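Local coordinates for response regulator receiver protein (PDB 5TE9) that probably acts as a phosphorylation-controlled switch in two-component signalling, receiving a phosphoryl group as CheY-like receiver domains do, at residues H47-D51 with G52-M56. Residues are numbered along the deposited sequence; the frame is centred on the assembly and turned at random.
Sequences HVAGD and GVAAM
The carboxylate of Asp51 turns its OD1 to the first turn of helix 52-60, with Ala54 CB off one face of the group, 3.7 Å from OD1, and Val53 CB off the other. Ala54 N approaches nearly along the CG-OD1 bond but tilted out of the carboxylate plane, on the side of its own CB. The hydrogen bond from Ala54 N to Asp51 OD1 is 2.9 Å long and fairly straight, 165° at the hydrogen. Val53 N, nearer the plane, lies 3.1 Å from the same OD1. With chi1 at 58°, CG sits between the backbone N and the carbonyl carbon, which turns the carboxylate back over the helix start. Asp51 is thus the N-cap, and aspartate suits the place because its short side chain reaches back to accept from a first-turn N-H, here Ala54 N, and its negative charge would be favoured by the helix dipole. Asp51 O accepts from Ala55 N at 3.0 Å, in the carbonyl plane.

This strand-turn-helix unit belongs to the CheY-like receiver fold, in which strand 46-49 forms one edge of the parallel sheet. Gly50 and Asp51 link strand to helix, and Gly52, with no side chain, starts the helix directly after the cap. Ala49 CB points at the helix, 4.1 Å from Ala54 CB and 4.2 Å from Ala55 CB. Small methyls let strand and helix backbones draw close, while Ala55 also touches Val23 on the neighbouring strand.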
ATOM      1  N   HIS A  47     -13.918   7.129   6.317  1.00 44.77           N
ATOM      2  CA  HIS A  47     -15.015   7.821   6.979  1.00 42.98           C
ATOM      3  C   HIS A  47     -14.556   8.374   8.321  1.00 42.33           C
ATOM      4  O   HIS A  47     -13.699   7.790   8.987  1.00 46.75           O
ATOM      5  CB  HIS A  47     -16.195   6.886   7.199  1.00 44.63           C
ATOM      6  CG  HIS A  47     -16.719   6.266   5.945  1.00 44.12           C
ATOM      7  ND1 HIS A  47     -17.861   6.709   5.317  1.00 43.43           N
ATOM      8  CD2 HIS A  47     -16.270   5.221   5.212  1.00 43.82           C
ATOM      9  CE1 HIS A  47     -18.099   5.964   4.255  1.00 44.17           C
ATOM     10  NE2 HIS A  47     -17.143   5.058   4.162  1.00 47.58           N
ATOM     11  N   VAL A  48     -15.145   9.498   8.733  1.00 43.95           N
ATOM     12  CA  VAL A  48     -14.674  10.218   9.909  1.00 40.31           C
ATOM     13  C   VAL A  48     -15.852  10.522  10.815  1.00 52.64           C
ATOM     14  O   VAL A  48     -16.902  10.977  10.344  1.00 55.74           O
ATOM     15  CB  VAL A  48     -13.938  11.512   9.520  1.00 40.83           C
ATOM     16  CG1 VAL A  48     -13.493  12.270  10.749  1.00 41.92           C
ATOM     17  CG2 VAL A  48     -12.735  11.185   8.606  1.00 38.48           C
ATOM     18  N   ALA A  49     -15.684  10.250  12.112  1.00 43.23           N
ATOM     19  CA  ALA A  49     -16.595  10.700  13.152  1.00 46.32           C
ATOM     20  C   ALA A  49     -15.782  11.496  14.160  1.00 55.07           C
ATOM     21  O   ALA A  49     -14.692  11.065  14.557  1.00 53.02           O
ATOM     22  CB  ALA A  49     -17.301   9.522  13.826  1.00 46.78           C
ATOM     23  N   GLY A  50     -16.294  12.662  14.553  1.00 50.19           N
ATOM     24  CA  GLY A  50     -15.572  13.570  15.414  1.00 51.61           C
ATOM     25  C   GLY A  50     -15.845  13.427  16.895  1.00 61.69           C
ATOM     26  O   GLY A  50     -15.256  14.158  17.695  1.00 63.63           O
ATOM     27  N   ASP A  51     -16.727  12.514  17.291  1.00 54.50           N
ATOM     28  CA  ASP A  51     -16.994  12.251  18.699  1.00 58.87           C
ATOM     29  C   ASP A  51     -17.635  10.875  18.814  1.00 56.44           C
ATOM     30  O   ASP A  51     -18.041  10.268  17.817  1.00 54.47           O
ATOM     31  CB  ASP A  51     -17.880  13.340  19.333  1.00 61.72           C
ATOM     32  CG  ASP A  51     -19.210  13.505  18.631  1.00 66.01           C
ATOM     33  OD1 ASP A  51     -20.034  12.570  18.670  1.00 66.30           O
ATOM     34  OD2 ASP A  51     -19.443  14.586  18.049  1.00 73.00           O
ATOM     35  N   GLY A  52     -17.731  10.398  20.058  1.00 59.06           N
ATOM     36  CA  GLY A  52     -18.204   9.044  20.295  1.00 59.73           C
ATOM     37  C   GLY A  52     -19.646   8.826  19.879  1.00 63.83           C
ATOM     38  O   GLY A  52     -19.986   7.777  19.331  1.00 63.80           O
ATOM     39  N   VAL A  53     -20.510   9.820  20.122  1.00 63.56           N
ATOM     40  CA  VAL A  53     -21.923   9.698  19.767  1.00 66.36           C
ATOM     41  C   VAL A  53     -22.091   9.536  18.260  1.00 68.30           C
ATOM     42  O   VAL A  53     -22.899   8.725  17.793  1.00 70.74           O
ATOM     43  CB  VAL A  53     -22.712  10.909  20.294  1.00 71.25           C
ATOM     44  CG1 VAL A  53     -24.159  10.802  19.884  1.00 74.68           C
ATOM     45  CG2 VAL A  53     -22.585  11.008  21.807  1.00 74.19           C
ATOM     46  N   ALA A  54     -21.338  10.304  17.475  1.00 61.72           N
ATOM     47  CA  ALA A  54     -21.389  10.115  16.031  1.00 63.70           C
ATOM     48  C   ALA A  54     -20.807   8.768  15.622  1.00 63.17           C
ATOM     49  O   ALA A  54     -21.270   8.172  14.642  1.00 62.61           O
ATOM     50  CB  ALA A  54     -20.658  11.257  15.318  1.00 58.43           C
ATOM     51  N   ALA A  55     -19.807   8.271  16.356  1.00 64.18           N
ATOM     52  CA  ALA A  55     -19.194   6.988  16.006  1.00 60.92           C
ATOM     53  C   ALA A  55     -20.189   5.847  16.167  1.00 59.01           C
ATOM     54  O   ALA A  55     -20.307   4.980  15.295  1.00 57.52           O
ATOM     55  CB  ALA A  55     -17.951   6.742  16.859  1.00 57.05           C
ATOM     56  N   MET A  56     -20.926   5.841  17.272  1.00 62.77           N
ATOM     57  CA  MET A  56     -21.959   4.829  17.446  1.00 69.99           C
ATOM     58  C   MET A  56     -23.115   5.027  16.470  1.00 72.66           C
ATOM     59  O   MET A  56     -23.745   4.050  16.056  1.00 75.23           O
ATOM     60  CB  MET A  56     -22.462   4.845  18.889  1.00 70.59           C
ATOM     61  CG  MET A  56     -21.359   4.601  19.895  1.00 67.73           C
ATOM     62  SD  MET A  56     -20.391   3.138  19.467  1.00 60.79           S
ATOM     63  CE  MET A  56     -21.651   1.864  19.592  1.00 59.75           C
TER